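Putative S-adenosylmethionine-dependent methyltransferase (Bacteroides thetaiotaomicron, PDB 1WYZ) is a putative RsmI-like methyltransferase that probably transfers a methyl group from S-adenosylmethionine to an acceptor. Local coordinates at residues L5-V10 with L113-L118; H34-D39 with Y62-H67. One frame throughout, in Å; residues are numbered along the deposited sequence.

Contact 1. Residues L5-V10 with L113-L118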
# COMPACT_ATOMS: atom_id res chain seq x y z
N LEU A 5 9.99 5.24 16.41
CA LEU A 5 9.16 6.21 15.70
C LEU A 5 8.08 5.43 14.95
O LEU A 5 8.33 4.85 13.89
CB LEU A 5 10.00 7.04 14.71
CG LEU A 5 9.25 8.11 13.88
CD1 LEU A 5 8.74 9.22 14.80
CD2 LEU A 5 10.17 8.69 12.82
N TYR A 6 6.89 5.41 15.54
CA TYR A 6 5.74 4.73 14.97
C TYR A 6 5.04 5.63 13.95
O TYR A 6 4.60 6.73 14.28
CB TYR A 6 4.77 4.37 16.09
CG TYR A 6 5.17 3.17 16.92
CD1 TYR A 6 4.83 1.88 16.52
CD2 TYR A 6 5.85 3.33 18.13
CE1 TYR A 6 5.14 0.77 17.31
CE2 TYR A 6 6.16 2.23 18.93
CZ TYR A 6 5.80 0.95 18.51
OH TYR A 6 6.07 -0.15 19.31
N LEU A 7 4.95 5.16 12.71
CA LEU A 7 4.28 5.91 11.64
C LEU A 7 2.79 5.58 11.72
O LEU A 7 2.37 4.53 11.25
CB LEU A 7 4.85 5.48 10.29
CG LEU A 7 6.08 6.25 9.79
CD1 LEU A 7 6.83 6.89 10.93
CD2 LEU A 7 6.96 5.31 8.98
N LEU A 8 2.01 6.49 12.31
CA LEU A 8 0.57 6.28 12.50
C LEU A 8 -0.44 6.66 11.40
O LEU A 8 -0.59 7.83 11.06
CB LEU A 8 0.14 7.00 13.78
CG LEU A 8 1.02 6.75 15.01
CD1 LEU A 8 0.48 7.54 16.18
CD2 LEU A 8 1.04 5.25 15.31
N PRO A 9 -1.14 5.67 10.83
CA PRO A 9 -2.11 6.05 9.79
C PRO A 9 -3.50 6.47 10.31
O PRO A 9 -3.93 6.06 11.38
CB PRO A 9 -2.16 4.80 8.90
CG PRO A 9 -1.75 3.67 9.80
CD PRO A 9 -0.68 4.28 10.66
N VAL A 10 -4.18 7.32 9.54
CA VAL A 10 -5.53 7.79 9.91
C VAL A 10 -6.55 7.32 8.87
O VAL A 10 -6.18 6.60 7.93
CB VAL A 10 -5.61 9.35 9.99
CG1 VAL A 10 -4.65 9.88 11.05
CG2 VAL A 10 -5.28 9.95 8.63
N LEU A 113 17.59 5.64 13.93
CA LEU A 113 16.56 5.46 14.96
C LEU A 113 15.61 4.40 14.43
O LEU A 113 15.44 4.27 13.20
CB LEU A 113 15.77 6.76 15.18
CG LEU A 113 16.49 7.99 15.73
CD1 LEU A 113 15.49 9.17 15.73
CD2 LEU A 113 17.06 7.70 17.13
N LYS A 114 14.98 3.66 15.34
CA LYS A 114 14.03 2.61 14.97
C LYS A 114 12.72 3.19 14.44
O LYS A 114 12.10 4.05 15.06
CB LYS A 114 13.73 1.70 16.17
CG LYS A 114 12.68 0.63 15.91
CD LYS A 114 13.12 -0.27 14.80
CE LYS A 114 12.28 -1.52 14.74
NZ LYS A 114 12.36 -2.26 16.02
N VAL A 115 12.31 2.68 13.28
CA VAL A 115 11.09 3.12 12.63
C VAL A 115 10.17 1.91 12.45
O VAL A 115 10.62 0.82 12.08
CB VAL A 115 11.40 3.73 11.24
CG1 VAL A 115 10.13 4.24 10.57
CG2 VAL A 115 12.41 4.83 11.39
N ILE A 116 8.89 2.10 12.73
CA ILE A 116 7.94 1.01 12.58
C ILE A 116 6.59 1.53 12.08
O ILE A 116 5.92 2.32 12.74
CB ILE A 116 7.82 0.21 13.91
CG1 ILE A 116 6.53 -0.59 13.94
CG2 ILE A 116 7.97 1.14 15.08
CD1 ILE A 116 6.46 -1.66 15.02
N PRO A 117 6.19 1.10 10.87
CA PRO A 117 4.93 1.51 10.26
C PRO A 117 3.76 0.61 10.69
O PRO A 117 3.90 -0.61 10.75
CB PRO A 117 5.23 1.38 8.77
CG PRO A 117 6.02 0.08 8.74
CD PRO A 117 6.97 0.24 9.95
N LEU A 118 2.61 1.20 11.01
CA LEU A 118 1.46 0.41 11.41
C LEU A 118 0.46 0.31 10.26
O LEU A 118 0.40 1.21 9.41
CB LEU A 118 0.80 1.02 12.65
CG LEU A 118 1.68 1.16 13.90
CD1 LEU A 118 0.81 1.55 15.09
CD2 LEU A 118 2.41 -0.15 14.19

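Contact 2. Residues H34-D39 with Y62-H67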
# COMPACT_ATOMS: atom_id res chain seq x y z
N HIS A 34 4.74 12.22 22.40
CA HIS A 34 5.20 13.22 21.42
C HIS A 34 4.87 12.81 19.99
O HIS A 34 5.29 11.76 19.52
CB HIS A 34 6.72 13.39 21.52
CG HIS A 34 7.24 13.43 22.92
ND1 HIS A 34 7.03 12.41 23.82
CD2 HIS A 34 8.01 14.34 23.55
CE1 HIS A 34 7.64 12.70 24.96
NE2 HIS A 34 8.25 13.86 24.82
N PHE A 35 4.14 13.66 19.28
CA PHE A 35 3.78 13.36 17.90
C PHE A 35 4.36 14.40 16.95
O PHE A 35 4.50 15.56 17.29
CB PHE A 35 2.26 13.33 17.73
CG PHE A 35 1.56 12.37 18.63
CD1 PHE A 35 1.29 12.71 19.96
CD2 PHE A 35 1.22 11.09 18.19
CE1 PHE A 35 0.70 11.79 20.83
CE2 PHE A 35 0.63 10.16 19.05
CZ PHE A 35 0.36 10.50 20.37
N ILE A 36 4.70 13.96 15.75
CA ILE A 36 5.20 14.85 14.71
C ILE A 36 4.07 14.79 13.70
O ILE A 36 3.75 13.72 13.17
CB ILE A 36 6.53 14.32 14.11
CG1 ILE A 36 7.65 14.45 15.13
CG2 ILE A 36 6.91 15.14 12.89
CD1 ILE A 36 8.10 15.82 15.53
N VAL A 37 3.45 15.93 13.43
CA VAL A 37 2.31 15.98 12.53
C VAL A 37 2.30 17.06 11.46
O VAL A 37 3.02 18.06 11.55
CB VAL A 37 1.01 16.13 13.33
CG1 VAL A 37 0.81 14.93 14.25
CG2 VAL A 37 1.08 17.41 14.16
N GLU A 38 1.46 16.86 10.45
CA GLU A 38 1.30 17.80 9.35
C GLU A 38 0.29 18.87 9.71
O GLU A 38 0.12 19.83 8.97
CB GLU A 38 0.84 17.06 8.09
CG GLU A 38 1.87 16.10 7.54
CD GLU A 38 1.31 15.19 6.47
OE1 GLU A 38 0.78 15.71 5.47
OE2 GLU A 38 1.39 13.95 6.64
N ASP A 39 -0.38 18.70 10.85
CA ASP A 39 -1.36 19.66 11.34
C ASP A 39 -1.91 19.25 12.70
O ASP A 39 -2.61 18.25 12.83
CB ASP A 39 -2.52 19.82 10.35
CG ASP A 39 -3.57 20.80 10.84
OD1 ASP A 39 -3.20 21.94 11.19
OD2 ASP A 39 -4.76 20.42 10.88
N TYR A 62 4.75 18.40 17.30
CA TYR A 62 5.70 19.17 16.51
C TYR A 62 5.19 19.29 15.07
O TYR A 62 5.00 18.28 14.38
CB TYR A 62 7.08 18.49 16.50
CG TYR A 62 7.72 18.38 17.87
CD1 TYR A 62 8.14 19.52 18.57
CD2 TYR A 62 7.91 17.14 18.47
CE1 TYR A 62 8.72 19.42 19.84
CE2 TYR A 62 8.49 17.02 19.74
CZ TYR A 62 8.89 18.16 20.42
OH TYR A 62 9.44 18.03 21.68
N PRO A 63 4.94 20.53 14.61
CA PRO A 63 4.45 20.79 13.25
C PRO A 63 5.51 20.45 12.21
O PRO A 63 6.69 20.79 12.38
CB PRO A 63 4.13 22.28 13.28
CG PRO A 63 3.73 22.51 14.69
CD PRO A 63 4.81 21.74 15.44
N LEU A 64 5.09 19.79 11.13
CA LEU A 64 6.01 19.38 10.06
C LEU A 64 5.47 19.75 8.67
O LEU A 64 4.28 19.63 8.41
CB LEU A 64 6.20 17.86 10.16
CG LEU A 64 7.48 17.18 9.68
CD1 LEU A 64 7.62 17.28 8.17
CD2 LEU A 64 8.66 17.83 10.38
N ASN A 65 6.37 20.20 7.79
CA ASN A 65 6.01 20.60 6.42
C ASN A 65 6.88 19.91 5.38
O ASN A 65 7.76 19.12 5.71
CB ASN A 65 6.17 22.11 6.23
CG ASN A 65 4.86 22.85 6.35
OD1 ASN A 65 3.83 22.41 5.83
ND2 ASN A 65 4.88 23.99 7.03
N LYS A 66 6.64 20.22 4.11
CA LYS A 66 7.44 19.63 3.04
C LYS A 66 8.73 20.43 2.88
O LYS A 66 9.61 20.07 2.10
CB LYS A 66 6.67 19.59 1.71
CG LYS A 66 6.64 20.91 0.96
CD LYS A 66 6.33 20.69 -0.52
CE LYS A 66 7.37 19.78 -1.17
NZ LYS A 66 8.77 20.26 -0.99
N HIS A 67 8.83 21.52 3.63
CA HIS A 67 10.02 22.35 3.58
C HIS A 67 10.65 22.53 4.95
O HIS A 67 11.61 23.28 5.11
CB HIS A 67 9.72 23.71 2.97
CG HIS A 67 9.49 23.65 1.49
ND1 HIS A 67 8.24 23.61 0.93
CD2 HIS A 67 10.37 23.59 0.47
CE1 HIS A 67 8.35 23.52 -0.38
NE2 HIS A 67 9.64 23.51 -0.69

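Contact 1. Residues L5-V10 with L113-L118
Leu5 and Leu7 use their backbones, and Tyr6 its ring, to join residues 5-10 to residues 113-118 in a short worked case of parallel strand pairing. The strands run the same way at 23° to each other. Leu5 N donates to Lys114 O at 2.8 Å, and Leu5 O in turn accepts Ile116 N. Leu7 N reaches Ile116 O at 3.0 Å, whereas the last link, from Leu118 N to Leu7 O, is weak at 3.3 Å. Leu5 and Leu7 thus spend both N-H and carbonyl on residues 114-118; Tyr6 and Leu8, between and beyond them, bond through their backbones to strand 86-89. This alternation marks an inner strand of a parallel α/β sheet, with strand 5-8 between strand 86-89 and strand 115-117, the latter at the margin of the sheet within the chain.

Apolar contacts divide between the two faces. On one, Ile116 CG2 sits over a face of the Tyr6 ring in a CH-pi contact, 3.7 Å from the ring centroid, while Leu118 CD2 meets the ring edge near its plane. Both Tyr6 and Ile116 point the same way, and a chi1 of -77°, with CG opposite the carbonyl carbon, carries the ring back over its neighbour. With an alanine here, Ile116 CG2 and Leu118 CD2 would probably lose the ring they pack against, and a gap would open on this buried face. Further along, Leu118 CD1 lies beside Leu8 CD2 at 3.7 Å, and the Pro9 ring crosses the Leu118 side chain at about a right angle. On the face of Leu5, Leu7 and Val115, Leu7 CD2 packs on Val115 CG1 at 3.7 Å. Helix 100-110 covers this face, where Leu7 also meets Met129 of the second subunit.

Contact 2. Residues H34-D39 with Y62-H67
Phe35 and Val37 offer their backbones to residues 62-64, and the two segments run parallel, with Ile36 beside Tyr62 and Val37 beside Pro63. Tyr62 N donates to Phe35 O at 2.9 Å, and Val37 N returns the bond to Tyr62 O at 3.0 Å. The third link, from Leu64 N to Val37 O, is short at 2.7 Å but bent, with 134° at the hydrogen. Tyr62 therefore uses both its N-H and its carbonyl on strand 34-37, and the ladder continues one residue past the short strand 62-63. Pro63, which has no N-H to give, instead brings its CA within 3.5 Å of Val37 O.

Among the side chains, Ile36 and Leu64 carry the apolar packing. Ile36 CG2, set opposite its own backbone N, turns to Leu64 and lies 3.8 Å from Leu64 CG. Leu64 CB lies close to Val37 O, while a chi1 of -152°, with CG roughly opposite the backbone N, brings CG to Ile36 CG2. The Tyr62 ring runs out past Ile36 toward His34, whose ring has Tyr62 OH near its plane at the edge, 4.4 Å from His34 CD2. Beyond the pair, Tyr62 meets the Tyr76 ring of helix 70-81 with the planes about 25° apart, and Glu38 OE2 is hydrogen-bonded to Ser90 OG. Asp39 is the N-cap of helix 40-50, its OD2 accepting from Ser42 N. Strand 34-37, that helix and strand 62-63 together make a classical beta-alpha-beta unit, the helix linking two neighbouring parallel strands.

In the fold
Contacts 1 and 2 illustrate how one parallel sheet is built at its two margins. Across the sheet the strands run 62-63, 34-37, 86-89, 5-8, 115-117, so each contact joins a marginal strand to its inner neighbour, and strand 86-89 lies between the two pairs. Their centres are about 14 Å apart, yet they touch where Leu8 CD1 packs on Phe35 CE2 at 3.9 Å. Helix 100-110 packs against both. Along the chain, both segments of contact 2 fall between those of contact 1, so 5-10 and 113-118 bracket the unit that builds the other margin. The result is a single α/β domain, separate from the mixed sheet formed by later strands.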